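Local structure of possible prolidase (Bifidobacterium longum NCC2705, 2P9B) at residues A76-F81 with T130-L135; L124-V129 with V430-P435; P352-W357 with K436-I441; A401-L406 with L422-G427. The protein is probably a hydrolase of the amidohydrolase family, acting on carbon-nitrogen bonds, and possibly a prolidase. One frame throughout, in Å; residues are numbered along the deposited sequence.

Contact 1 (A76-F81 with T130-L135); sequences AHTHLF and TTIRTL
Arg133 reaches across from strand 129-134 to the backbone of Ala76, at the C-terminal end of the first barrel strand. The sequence His77-Thr78-His79 is the HxH signature of the amidohydrolase TIM barrel, and its two imidazoles face, with Asp345, what may be a metal site, as in metal-dependent relatives; no metal is modelled. Arg133 grips Ala76 O side-on: NE donates over 2.7 Å and NH2 over 3.0 Å, the oxygen lying in the guanidinium plane. A bend at chi3 (59°) turns the otherwise extended chain back toward that carbonyl, while NH2 also forms a salt bridge with Glu265. A leucine here would probably leave Ala76 O without both donors and Glu265 without its positive mate. Thr78 joins the strands in parallel register, its N donating to Arg133 O and its own O accepting from Leu135 N. Its hydroxyl, set between backbone N and carbonyl carbon (chi1 63°), gives the same Arg133 O a second bond from above the carbonyl plane. Leu80 and Ile132 meet tip to tip, apolar ends suited to facing helix 113-126. Leucine also suits position 135, where methyl CD1 forms a CH-pi contact over the centre of the His77 ring, 3.6 Å from its centroid. His79 ND1 is hydrogen-bonded to Gly136 O, and water 1 lies at the edges of both histidine rings, 2.7 Å from His77 NE2 and 2.8 Å from His79 NE2.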
loop_
_atom_site.group_PDB
_atom_site.type_symbol
_atom_site.label_atom_id
_atom_site.label_comp_id
_atom_site.label_asym_id
_atom_site.label_seq_id
_atom_site.Cartn_x
_atom_site.Cartn_y
_atom_site.Cartn_z
ATOM N N ALA A 76 0.018 -0.367 0.184
ATOM C CA ALA A 76 -0.568 -1.476 0.936
ATOM C C ALA A 76 -1.946 -1.244 1.533
ATOM O O ALA A 76 -2.479 -2.117 2.221
ATOM C CB ALA A 76 0.397 -1.910 2.039
ATOM N N HIS A 77 -2.536 -0.083 1.281
ATOM C CA HIS A 77 -3.853 0.186 1.842
ATOM C C HIS A 77 -4.659 1.101 0.928
ATOM O O HIS A 77 -4.521 2.318 0.978
ATOM C CB HIS A 77 -3.698 0.809 3.234
ATOM C CG HIS A 77 -4.976 0.889 4.006
ATOM N ND1 HIS A 77 -5.011 0.965 5.382
ATOM C CD2 HIS A 77 -6.266 0.904 3.596
ATOM C CE1 HIS A 77 -6.267 1.021 5.785
ATOM N NE2 HIS A 77 -7.049 0.987 4.722
ATOM N N THR A 78 -5.500 0.495 0.095
ATOM C CA THR A 78 -6.319 1.243 -0.852
ATOM C C THR A 78 -7.779 0.787 -0.873
ATOM O O THR A 78 -8.137 -0.227 -0.276
ATOM C CB THR A 78 -5.765 1.096 -2.292
ATOM O OG1 THR A 78 -5.834 -0.282 -2.699
ATOM C CG2 THR A 78 -4.302 1.551 -2.352
ATOM N N HIS A 79 -8.606 1.574 -1.555
ATOM C CA HIS A 79 -10.026 1.294 -1.772
ATOM C C HIS A 79 -10.233 1.751 -3.209
ATOM O O HIS A 79 -9.703 2.786 -3.600
ATOM C CB HIS A 79 -10.919 2.127 -0.847
ATOM C CG HIS A 79 -10.774 1.790 0.603
ATOM N ND1 HIS A 79 -11.305 0.645 1.159
ATOM C CD2 HIS A 79 -10.133 2.434 1.606
ATOM C CE1 HIS A 79 -10.996 0.599 2.443
ATOM N NE2 HIS A 79 -10.286 1.672 2.740
ATOM N N LEU A 80 -10.994 1.000 -3.997
ATOM C CA LEU A 80 -11.207 1.392 -5.382
ATOM C C LEU A 80 -12.577 2.023 -5.625
ATOM O O LEU A 80 -13.079 2.044 -6.749
ATOM C CB LEU A 80 -10.974 0.191 -6.306
ATOM C CG LEU A 80 -9.548 -0.392 -6.236
ATOM C CD1 LEU A 80 -9.419 -1.544 -7.224
ATOM C CD2 LEU A 80 -8.511 0.685 -6.539
ATOM N N PHE A 81 -13.160 2.557 -4.556
ATOM C CA PHE A 81 -14.452 3.229 -4.611
ATOM C C PHE A 81 -14.381 4.354 -3.578
ATOM O O PHE A 81 -13.626 4.258 -2.608
ATOM C CB PHE A 81 -15.576 2.250 -4.263
ATOM C CG PHE A 81 -15.624 1.870 -2.808
ATOM C CD1 PHE A 81 -16.497 2.518 -1.938
ATOM C CD2 PHE A 81 -14.786 0.879 -2.303
ATOM C CE1 PHE A 81 -16.536 2.185 -0.584
ATOM C CE2 PHE A 81 -14.816 0.538 -0.952
ATOM C CZ PHE A 81 -15.693 1.192 -0.090
ATOM N N THR A 130 2.540 0.074 -8.928
ATOM C CA THR A 130 2.382 -1.170 -9.667
ATOM C C THR A 130 1.794 -2.351 -8.900
ATOM O O THR A 130 1.465 -3.374 -9.497
ATOM C CB THR A 130 3.723 -1.575 -10.300
ATOM O OG1 THR A 130 4.757 -1.512 -9.313
ATOM C CG2 THR A 130 4.073 -0.626 -11.436
ATOM N N THR A 131 1.664 -2.212 -7.586
ATOM C CA THR A 131 1.065 -3.250 -6.765
ATOM C C THR A 131 0.258 -2.539 -5.693
ATOM O O THR A 131 0.720 -1.552 -5.121
ATOM C CB THR A 131 2.119 -4.144 -6.064
ATOM O OG1 THR A 131 2.945 -4.781 -7.045
ATOM C CG2 THR A 131 1.430 -5.224 -5.227
ATOM N N ILE A 132 -0.950 -3.027 -5.441
ATOM C CA ILE A 132 -1.803 -2.440 -4.422
ATOM C C ILE A 132 -2.526 -3.539 -3.674
ATOM O O ILE A 132 -2.664 -4.658 -4.174
ATOM C CB ILE A 132 -2.903 -1.495 -5.019
ATOM C CG1 ILE A 132 -3.874 -2.287 -5.906
ATOM C CG2 ILE A 132 -2.258 -0.369 -5.795
ATOM C CD1 ILE A 132 -5.054 -1.455 -6.419
ATOM N N ARG A 133 -2.954 -3.223 -2.458
ATOM C CA ARG A 133 -3.754 -4.146 -1.671
ATOM C C ARG A 133 -4.980 -3.341 -1.292
ATOM O O ARG A 133 -4.850 -2.238 -0.771
ATOM C CB ARG A 133 -3.063 -4.593 -0.382
ATOM C CG ARG A 133 -4.031 -5.371 0.530
ATOM C CD ARG A 133 -3.377 -5.890 1.800
ATOM N NE ARG A 133 -2.819 -4.808 2.608
ATOM C CZ ARG A 133 -2.444 -4.939 3.875
ATOM N NH1 ARG A 133 -2.574 -6.105 4.492
ATOM N NH2 ARG A 133 -1.921 -3.903 4.525
ATOM N N THR A 134 -6.167 -3.858 -1.586
ATOM C CA THR A 134 -7.366 -3.144 -1.171
ATOM C C THR A 134 -7.698 -3.695 0.213
ATOM O O THR A 134 -7.401 -4.853 0.515
ATOM C CB THR A 134 -8.567 -3.384 -2.126
ATOM O OG1 THR A 134 -8.908 -4.778 -2.159
ATOM C CG2 THR A 134 -8.229 -2.896 -3.524
ATOM N N LEU A 135 -8.278 -2.858 1.066
ATOM C CA LEU A 135 -8.654 -3.288 2.401
ATOM C C LEU A 135 -10.079 -2.856 2.699
ATOM O O LEU A 135 -10.327 -2.058 3.601
ATOM C CB LEU A 135 -7.697 -2.707 3.449
ATOM C CG LEU A 135 -6.286 -3.304 3.383
ATOM C CD1 LEU A 135 -5.360 -2.592 4.367
ATOM C CD2 LEU A 135 -6.376 -4.800 3.680
HETATM O O HOH W 1 -9.726 0.724 5.288
#

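Contact 2 (L124-V129 with V430-P435); sequences LLESGV and VWRPGP
Glu126, on the last turn of helix 113-126, lies against the loop 430-435 that leads from strand 428-429 to helix 439-449. The apolar contacts come first. With chi1 at -180°, Leu125 swings CG away from its own N and brings CD2 within 3.7 Å of Val430 CG2; the two branched side chains meet at a slant, and both are shapes that fill a buried seam. Farther along, the Pro435 ring lies against the helix end, its CD 3.6 Å from Glu126 O and close to Glu126 CB; proline suits the place, having no N-H to leave unpaired there.

The polar contacts are looser. The extended side chain of Glu126 runs beside Arg432, pointing the same way, and OE2 touches the aliphatic part of the arginine, 3.5 Å from CB. The charged ends do not pair: OE2 is 5.3 Å from Arg432 NE, which instead donates to Trp431 O. Water 2 donates to Glu126 O at 3.1 Å and more weakly to Arg432 O. Replacing Glu126 by an alanine would probably open a gap beside Arg432 and Gly434.

Within the helix end, Gly128 closes a Schellman motif with a positive phi of 102° that calls for glycine. Ser127 OG donates to Leu124 O over 2.6 Å, so that carbonyl is held by side chain and backbone alike.

With direct touches made by van der Waals contact and one weak water bridge, this contact rests mainly on shape, and the Glu126-Arg432 attraction is probably only long-range.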
loop_
_atom_site.group_PDB
_atom_site.type_symbol
_atom_site.label_atom_id
_atom_site.label_comp_id
_atom_site.label_asym_id
_atom_site.label_seq_id
_atom_site.Cartn_x
_atom_site.Cartn_y
_atom_site.Cartn_z
ATOM N N LEU A 124 -4.192 4.807 -9.865
ATOM C CA LEU A 124 -3.081 4.382 -9.018
ATOM C C LEU A 124 -1.906 3.981 -9.901
ATOM O O LEU A 124 -0.777 4.425 -9.680
ATOM C CB LEU A 124 -3.498 3.204 -8.128
ATOM C CG LEU A 124 -4.229 3.583 -6.843
ATOM C CD1 LEU A 124 -5.147 2.450 -6.396
ATOM C CD2 LEU A 124 -3.203 3.920 -5.770
ATOM N N LEU A 125 -2.166 3.157 -10.911
ATOM C CA LEU A 125 -1.095 2.732 -11.809
ATOM C C LEU A 125 -0.438 3.923 -12.506
ATOM O O LEU A 125 0.786 4.024 -12.540
ATOM C CB LEU A 125 -1.624 1.742 -12.854
ATOM C CG LEU A 125 -0.581 1.219 -13.851
ATOM C CD1 LEU A 125 0.539 0.513 -13.094
ATOM C CD2 LEU A 125 -1.236 0.257 -14.839
ATOM N N GLU A 126 -1.247 4.835 -13.047
ATOM C CA GLU A 126 -0.706 6.006 -13.739
ATOM C C GLU A 126 0.143 6.879 -12.820
ATOM O O GLU A 126 1.012 7.615 -13.292
ATOM C CB GLU A 126 -1.838 6.847 -14.346
ATOM C CG GLU A 126 -2.624 6.110 -15.427
ATOM C CD GLU A 126 -3.834 6.883 -15.917
ATOM O OE1 GLU A 126 -4.404 7.664 -15.131
ATOM O OE2 GLU A 126 -4.222 6.689 -17.086
ATOM N N SER A 127 -0.109 6.799 -11.513
ATOM C CA SER A 127 0.647 7.586 -10.549
ATOM C C SER A 127 1.963 6.880 -10.219
ATOM O O SER A 127 2.778 7.401 -9.458
ATOM C CB SER A 127 -0.169 7.809 -9.267
ATOM O OG SER A 127 -0.201 6.653 -8.442
ATOM N N GLY A 128 2.154 5.694 -10.791
ATOM C CA GLY A 128 3.381 4.945 -10.563
ATOM C C GLY A 128 3.324 3.783 -9.579
ATOM O O GLY A 128 4.365 3.219 -9.233
ATOM N N VAL A 129 2.122 3.416 -9.142
ATOM C CA VAL A 129 1.920 2.316 -8.194
ATOM C C VAL A 129 1.610 1.027 -8.960
ATOM O O VAL A 129 0.543 0.892 -9.555
ATOM C CB VAL A 129 0.753 2.634 -7.251
ATOM C CG1 VAL A 129 0.630 1.557 -6.191
ATOM C CG2 VAL A 129 0.972 3.993 -6.613
ATOM N N VAL A 430 2.684 1.945 -19.731
ATOM C CA VAL A 430 1.380 2.587 -19.652
ATOM C C VAL A 430 1.440 3.830 -20.532
ATOM O O VAL A 430 2.003 4.847 -20.141
ATOM C CB VAL A 430 1.054 2.998 -18.205
ATOM C CG1 VAL A 430 -0.333 3.620 -18.141
ATOM C CG2 VAL A 430 1.147 1.786 -17.292
ATOM N N TRP A 431 0.871 3.739 -21.731
ATOM C CA TRP A 431 0.897 4.868 -22.661
ATOM C C TRP A 431 -0.199 5.887 -22.366
ATOM O O TRP A 431 -1.132 6.064 -23.152
ATOM C CB TRP A 431 0.759 4.367 -24.100
ATOM C CG TRP A 431 1.817 3.381 -24.508
ATOM C CD1 TRP A 431 1.618 2.185 -25.128
ATOM C CD2 TRP A 431 3.239 3.526 -24.364
ATOM N NE1 TRP A 431 2.822 1.579 -25.392
ATOM C CE2 TRP A 431 3.832 2.385 -24.947
ATOM C CE3 TRP A 431 4.065 4.524 -23.832
ATOM C CZ2 TRP A 431 5.222 2.195 -24.976
ATOM C CZ3 TRP A 431 5.448 4.336 -23.864
ATOM C CH2 TRP A 431 6.010 3.185 -24.448
ATOM N N ARG A 432 -0.078 6.549 -21.220
ATOM C CA ARG A 432 -1.030 7.577 -20.798
ATOM C C ARG A 432 -0.197 8.665 -20.111
ATOM O O ARG A 432 0.838 8.371 -19.517
ATOM C CB ARG A 432 -2.057 6.978 -19.831
ATOM C CG ARG A 432 -2.939 5.879 -20.430
ATOM C CD ARG A 432 -4.143 6.420 -21.219
ATOM N NE ARG A 432 -3.773 7.233 -22.376
ATOM C CZ ARG A 432 -4.651 7.800 -23.201
ATOM N NH1 ARG A 432 -5.955 7.641 -23.001
ATOM N NH2 ARG A 432 -4.229 8.545 -24.216
ATOM N N PRO A 433 -0.638 9.934 -20.178
ATOM C CA PRO A 433 0.081 11.065 -19.573
ATOM C C PRO A 433 0.323 11.053 -18.068
ATOM O O PRO A 433 1.370 11.500 -17.590
ATOM C CB PRO A 433 -0.754 12.273 -20.005
ATOM C CG PRO A 433 -2.132 11.707 -20.115
ATOM C CD PRO A 433 -1.881 10.395 -20.821
ATOM N N GLY A 434 -0.643 10.544 -17.323
ATOM C CA GLY A 434 -0.513 10.520 -15.882
ATOM C C GLY A 434 -1.910 10.626 -15.321
ATOM O O GLY A 434 -2.864 10.704 -16.088
ATOM N N PRO A 435 -2.072 10.647 -13.995
ATOM C CA PRO A 435 -3.417 10.744 -13.432
ATOM C C PRO A 435 -4.061 12.121 -13.552
ATOM O O PRO A 435 -3.379 13.142 -13.621
ATOM C CB PRO A 435 -3.197 10.343 -11.978
ATOM C CG PRO A 435 -1.860 10.938 -11.692
ATOM C CD PRO A 435 -1.059 10.563 -12.929
HETATM O O HOH W 2 1.471 7.573 -16.307
#

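Contact 3 (P352-W357 with K436-I441); sequences PQYATW and KRFADI
Tyr354 turns one face of its ring to Arg437, whose CG forms a CH-pi contact over that face, 4.2 Å from the ring centroid. The opposite face is taken by CB of Pro352 from the same turn, so the phenol is sandwiched between a proline and the aliphatic stem of an arginine. Its CG stands between the backbone N and the carbonyl carbon (chi1 55°), which sends the ring out toward residues 436-438. There the hydroxyl accepts a nearly straight bond from Phe438 N, 3.0 Å long with 168° at the hydrogen. Phe438 is the N-cap residue of helix 439-449, and Tyr354 OH is also hydrogen-bonded to Asp442 in that helix's first turn. Tyrosine suits the place because it joins a broad apolar face to a polar tip that can serve both partners.

Tyr354 belongs to a type I turn from Pro352 to Ala355, leading into helix 356-367 of the amidohydrolase barrel; the C-terminal helix 439-449 thus packs against the turn that leads into a barrel helix. Pro352 CG adds an apolar touch with Ile441 CG2 at 4.2 Å. The guanidinium of Arg437 stands steeply to the ring, the two planes 73° apart, with NH1 3.8 Å from Tyr354 CD1. Its NH2 donates to Glu418 O, whereas NH1 donates over 2.8 Å to water 3, which lies 2.7 Å from Tyr354 O and may donate to it.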
loop_
_atom_site.group_PDB
_atom_site.type_symbol
_atom_site.label_atom_id
_atom_site.label_comp_id
_atom_site.label_asym_id
_atom_site.label_seq_id
_atom_site.Cartn_x
_atom_site.Cartn_y
_atom_site.Cartn_z
ATOM N N PRO A 352 -6.234 11.338 -2.079
ATOM C CA PRO A 352 -6.323 11.069 -3.514
ATOM C C PRO A 352 -5.766 9.707 -3.900
ATOM O O PRO A 352 -4.806 9.226 -3.294
ATOM C CB PRO A 352 -5.519 12.211 -4.124
ATOM C CG PRO A 352 -5.733 13.332 -3.144
ATOM C CD PRO A 352 -5.555 12.622 -1.828
ATOM N N GLN A 353 -6.371 9.100 -4.912
ATOM C CA GLN A 353 -5.935 7.794 -5.402
ATOM C C GLN A 353 -4.522 7.899 -5.968
ATOM O O GLN A 353 -3.779 6.921 -5.988
ATOM C CB GLN A 353 -6.869 7.301 -6.516
ATOM C CG GLN A 353 -8.305 7.020 -6.077
ATOM C CD GLN A 353 -8.443 5.718 -5.308
ATOM O OE1 GLN A 353 -7.457 5.015 -5.067
ATOM N NE2 GLN A 353 -9.676 5.388 -4.921
ATOM N N TYR A 354 -4.156 9.093 -6.417
ATOM C CA TYR A 354 -2.845 9.313 -7.018
ATOM C C TYR A 354 -1.784 9.892 -6.084
ATOM O O TYR A 354 -0.677 10.199 -6.528
ATOM C CB TYR A 354 -2.998 10.239 -8.226
ATOM C CG TYR A 354 -3.699 11.546 -7.894
ATOM C CD1 TYR A 354 -3.053 12.546 -7.160
ATOM C CD2 TYR A 354 -5.018 11.766 -8.284
ATOM C CE1 TYR A 354 -3.707 13.733 -6.823
ATOM C CE2 TYR A 354 -5.680 12.948 -7.952
ATOM C CZ TYR A 354 -5.021 13.925 -7.222
ATOM O OH TYR A 354 -5.681 15.086 -6.875
ATOM N N ALA A 355 -2.104 10.026 -4.800
ATOM C CA ALA A 355 -1.169 10.634 -3.861
ATOM C C ALA A 355 -0.331 9.697 -2.999
ATOM O O ALA A 355 0.076 10.064 -1.904
ATOM C CB ALA A 355 -1.927 11.626 -2.964
ATOM N N THR A 356 -0.042 8.498 -3.490
ATOM C CA THR A 356 0.767 7.580 -2.696
ATOM C C THR A 356 2.097 8.226 -2.282
ATOM O O THR A 356 2.552 8.050 -1.153
ATOM C CB THR A 356 1.058 6.278 -3.481
ATOM O OG1 THR A 356 -0.168 5.577 -3.705
ATOM C CG2 THR A 356 2.016 5.375 -2.700
ATOM N N TRP A 357 2.696 8.993 -3.193
ATOM C CA TRP A 357 3.983 9.637 -2.931
ATOM C C TRP A 357 4.005 10.466 -1.644
ATOM O O TRP A 357 5.029 10.548 -0.965
ATOM C CB TRP A 357 4.381 10.543 -4.106
ATOM C CG TRP A 357 3.572 11.806 -4.172
ATOM C CD1 TRP A 357 2.342 11.967 -4.737
ATOM C CD2 TRP A 357 3.895 13.057 -3.549
ATOM N NE1 TRP A 357 1.872 13.239 -4.495
ATOM C CE2 TRP A 357 2.805 13.925 -3.769
ATOM C CE3 TRP A 357 4.998 13.520 -2.818
ATOM C CZ2 TRP A 357 2.788 15.239 -3.284
ATOM C CZ3 TRP A 357 4.978 14.825 -2.336
ATOM C CH2 TRP A 357 3.877 15.667 -2.573
ATOM N N LYS A 436 -5.386 12.136 -13.588
ATOM C CA LYS A 436 -6.114 13.391 -13.649
ATOM C C LYS A 436 -6.108 13.877 -12.203
ATOM O O LYS A 436 -6.560 13.168 -11.306
ATOM C CB LYS A 436 -7.548 13.149 -14.123
ATOM C CG LYS A 436 -8.380 14.411 -14.254
ATOM C CD LYS A 436 -9.772 14.101 -14.781
ATOM C CE LYS A 436 -9.724 13.488 -16.176
ATOM N NZ LYS A 436 -9.059 14.386 -17.167
ATOM N N ARG A 437 -5.584 15.073 -11.971
ATOM C CA ARG A 437 -5.514 15.603 -10.616
ATOM C C ARG A 437 -6.616 16.609 -10.318
ATOM O O ARG A 437 -7.229 17.164 -11.230
ATOM C CB ARG A 437 -4.142 16.241 -10.393
ATOM C CG ARG A 437 -3.000 15.275 -10.635
ATOM C CD ARG A 437 -1.688 16.000 -10.860
ATOM N NE ARG A 437 -0.669 15.098 -11.387
ATOM C CZ ARG A 437 -0.051 14.158 -10.678
ATOM N NH1 ARG A 437 -0.336 13.987 -9.392
ATOM N NH2 ARG A 437 0.847 13.382 -11.262
ATOM N N PHE A 438 -6.879 16.821 -9.033
ATOM C CA PHE A 438 -7.897 17.770 -8.602
ATOM C C PHE A 438 -7.181 18.933 -7.934
ATOM O O PHE A 438 -6.809 18.860 -6.766
ATOM C CB PHE A 438 -8.865 17.098 -7.629
ATOM C CG PHE A 438 -9.662 15.985 -8.251
ATOM C CD1 PHE A 438 -10.607 16.257 -9.238
ATOM C CD2 PHE A 438 -9.449 14.663 -7.874
ATOM C CE1 PHE A 438 -11.328 15.228 -9.844
ATOM C CE2 PHE A 438 -10.164 13.624 -8.473
ATOM C CZ PHE A 438 -11.104 13.908 -9.459
ATOM N N ALA A 439 -6.981 20.000 -8.701
ATOM C CA ALA A 439 -6.285 21.190 -8.226
ATOM C C ALA A 439 -6.743 21.703 -6.863
ATOM O O ALA A 439 -5.915 22.046 -6.019
ATOM C CB ALA A 439 -6.405 22.300 -9.265
ATOM N N ASP A 440 -8.053 21.759 -6.646
ATOM C CA ASP A 440 -8.593 22.255 -5.382
ATOM C C ASP A 440 -8.136 21.425 -4.185
ATOM O O ASP A 440 -7.656 21.967 -3.192
ATOM C CB ASP A 440 -10.127 22.298 -5.438
ATOM C CG ASP A 440 -10.754 20.920 -5.553
ATOM O OD1 ASP A 440 -10.346 20.145 -6.443
ATOM O OD2 ASP A 440 -11.665 20.612 -4.754
ATOM N N ILE A 441 -8.285 20.110 -4.287
ATOM C CA ILE A 441 -7.882 19.216 -3.213
ATOM C C ILE A 441 -6.366 19.218 -3.058
ATOM O O ILE A 441 -5.849 19.272 -1.943
ATOM C CB ILE A 441 -8.364 17.778 -3.485
ATOM C CG1 ILE A 441 -9.887 17.772 -3.639
ATOM C CG2 ILE A 441 -7.929 16.859 -2.350
ATOM C CD1 ILE A 441 -10.464 16.447 -4.094
HETATM O O HOH W 3 0.582 11.467 -8.522
#

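Contact 4 (A401-L406 with L422-G427); sequences ADLLVL and LVIAAG
Two antiparallel strands, 403-406 and 422-425, pair edge to edge in the mixed sheet that also contains strand 68-78, with their axes 4.9 Å apart at 174°. Leu403 and Ile424 form a hydrogen-bonded pair, Leu404 and Val423 a non-hydrogen-bonded one, and Val405 and Leu422 a hydrogen-bonded one. In the first, Leu403 N and Ile424 N each donate to the other residue's carbonyl over 2.9 Å; in the last, Val405 N to Leu422 O is shorter, at 2.8 Å, than the return bond.

Side chains alternate between the two faces. Leu403 and Ile424 lie side by side, with their CD1 methyls 3.9 Å apart; Val405 and Leu422 share this face. On the other, Leu404 CD1 meets Val423 CG2 at 4.1 Å. Apolar types suit both faces: Leu404 fits against Met70 and Leu73 of strand 68-78, and Val405 and Ile424 rest on Leu16 and Phe14 of strand 14-17.

Beyond the strands the pairing goes on through a side chain. Asp402 has CG beside its backbone N (chi1 -72°), which brings OD1 within 2.8 Å of Ala426 N, the donor arriving from above the carboxylate plane. Its OD2 forms a salt bridge with Arg158, so each oxygen of this buried carboxylate has a partner. Gly427 N then donates to Ala401 O; its phi of 85° calls for glycine at this turn.

Strand 403-406 pairs on its other edge with strand 68-78, strand 422-425 pairs antiparallel with 428-429, Val423 touches Thr130 of strand 129-134, and Leu125 of helix 113-126 packs on Val423 and Ala425.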
loop_
_atom_site.group_PDB
_atom_site.type_symbol
_atom_site.label_atom_id
_atom_site.label_comp_id
_atom_site.label_asym_id
_atom_site.label_seq_id
_atom_site.Cartn_x
_atom_site.Cartn_y
_atom_site.Cartn_z
ATOM N N ALA A 401 8.801 -6.884 -14.419
ATOM C CA ALA A 401 9.281 -5.582 -14.855
ATOM C C ALA A 401 8.325 -4.462 -14.439
ATOM O O ALA A 401 7.633 -3.883 -15.274
ATOM C CB ALA A 401 9.485 -5.575 -16.372
ATOM N N ASP A 402 8.290 -4.170 -13.141
ATOM C CA ASP A 402 7.452 -3.100 -12.611
ATOM C C ASP A 402 8.410 -1.931 -12.428
ATOM O O ASP A 402 9.125 -1.850 -11.419
ATOM C CB ASP A 402 6.842 -3.510 -11.263
ATOM C CG ASP A 402 5.745 -4.567 -11.408
ATOM O OD1 ASP A 402 4.872 -4.400 -12.287
ATOM O OD2 ASP A 402 5.750 -5.551 -10.636
ATOM N N LEU A 403 8.437 -1.034 -13.411
ATOM C CA LEU A 403 9.360 0.098 -13.377
ATOM C C LEU A 403 8.686 1.450 -13.309
ATOM O O LEU A 403 7.656 1.678 -13.937
ATOM C CB LEU A 403 10.251 0.085 -14.623
ATOM C CG LEU A 403 10.739 -1.258 -15.174
ATOM C CD1 LEU A 403 11.702 -1.005 -16.338
ATOM C CD2 LEU A 403 11.421 -2.058 -14.096
ATOM N N LEU A 404 9.287 2.353 -12.551
ATOM C CA LEU A 404 8.764 3.701 -12.439
ATOM C C LEU A 404 9.882 4.628 -12.900
ATOM O O LEU A 404 10.947 4.698 -12.278
ATOM C CB LEU A 404 8.365 4.009 -10.995
ATOM C CG LEU A 404 8.014 5.469 -10.685
ATOM C CD1 LEU A 404 6.923 5.966 -11.626
ATOM C CD2 LEU A 404 7.570 5.571 -9.225
ATOM N N VAL A 405 9.643 5.310 -14.014
ATOM C CA VAL A 405 10.632 6.225 -14.579
ATOM C C VAL A 405 10.296 7.652 -14.163
ATOM O O VAL A 405 9.175 8.122 -14.370
ATOM C CB VAL A 405 10.661 6.111 -16.114
ATOM C CG1 VAL A 405 11.803 6.941 -16.678
ATOM C CG2 VAL A 405 10.817 4.642 -16.516
ATOM N N LEU A 406 11.280 8.327 -13.580
ATOM C CA LEU A 406 11.122 9.691 -13.081
ATOM C C LEU A 406 12.011 10.705 -13.799
ATOM O O LEU A 406 13.021 10.348 -14.396
ATOM C CB LEU A 406 11.433 9.717 -11.584
ATOM C CG LEU A 406 10.684 8.665 -10.759
ATOM C CD1 LEU A 406 11.171 8.678 -9.306
ATOM C CD2 LEU A 406 9.193 8.935 -10.828
ATOM N N LEU A 422 7.189 7.829 -16.904
ATOM C CA LEU A 422 6.610 6.636 -17.513
ATOM C C LEU A 422 6.473 5.543 -16.467
ATOM O O LEU A 422 7.321 5.410 -15.588
ATOM C CB LEU A 422 7.505 6.132 -18.654
ATOM C CG LEU A 422 7.130 4.823 -19.362
ATOM C CD1 LEU A 422 5.810 4.986 -20.103
ATOM C CD2 LEU A 422 8.231 4.438 -20.348
ATOM N N VAL A 423 5.399 4.771 -16.567
ATOM C CA VAL A 423 5.162 3.666 -15.645
ATOM C C VAL A 423 5.070 2.390 -16.474
ATOM O O VAL A 423 4.430 2.372 -17.518
ATOM C CB VAL A 423 3.840 3.836 -14.881
ATOM C CG1 VAL A 423 3.691 2.723 -13.840
ATOM C CG2 VAL A 423 3.806 5.193 -14.216
ATOM N N ILE A 424 5.724 1.335 -16.013
ATOM C CA ILE A 424 5.695 0.062 -16.717
ATOM C C ILE A 424 5.209 -0.965 -15.708
ATOM O O ILE A 424 5.770 -1.083 -14.618
ATOM C CB ILE A 424 7.105 -0.314 -17.235
ATOM C CG1 ILE A 424 7.608 0.797 -18.157
ATOM C CG2 ILE A 424 7.061 -1.659 -17.960
ATOM C CD1 ILE A 424 8.998 0.586 -18.705
ATOM N N ALA A 425 4.149 -1.687 -16.064
ATOM C CA ALA A 425 3.579 -2.694 -15.176
ATOM C C ALA A 425 3.783 -4.080 -15.767
ATOM O O ALA A 425 3.263 -4.387 -16.836
ATOM C CB ALA A 425 2.089 -2.427 -14.971
ATOM N N ALA A 426 4.536 -4.917 -15.062
ATOM C CA ALA A 426 4.809 -6.268 -15.538
ATOM C C ALA A 426 5.223 -6.264 -17.011
ATOM O O ALA A 426 4.760 -7.088 -17.802
ATOM C CB ALA A 426 3.587 -7.151 -15.336
ATOM N N GLY A 427 6.090 -5.324 -17.374
ATOM C CA GLY A 427 6.564 -5.251 -18.748
ATOM C C GLY A 427 5.668 -4.486 -19.704
ATOM O O GLY A 427 6.032 -4.273 -20.858
#

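Overall arrangement
Contact 1 holds the histidines of a possible metal site near the middle of the chain, its centre about 6 Å from the chain centre, while the other three lie about 16 or 17 Å out. Leu124 of contact 2 packs its CD1 on Leu80 and Ile132 of contact 1, helix 113-126 being the connection between strands 68-78 and 129-134. Contact 3 approaches the site through Gln353, whose NE2 probably bonds His79 O. Contacts 2 and 4, centres 9 Å apart, join where Val430 N meets Val423 O at 2.9 Å. Contacts 2 and 3 meet at Pro435 and Tyr354, whereas contacts 3 and 4 remain about 8 Å apart at their nearest atoms.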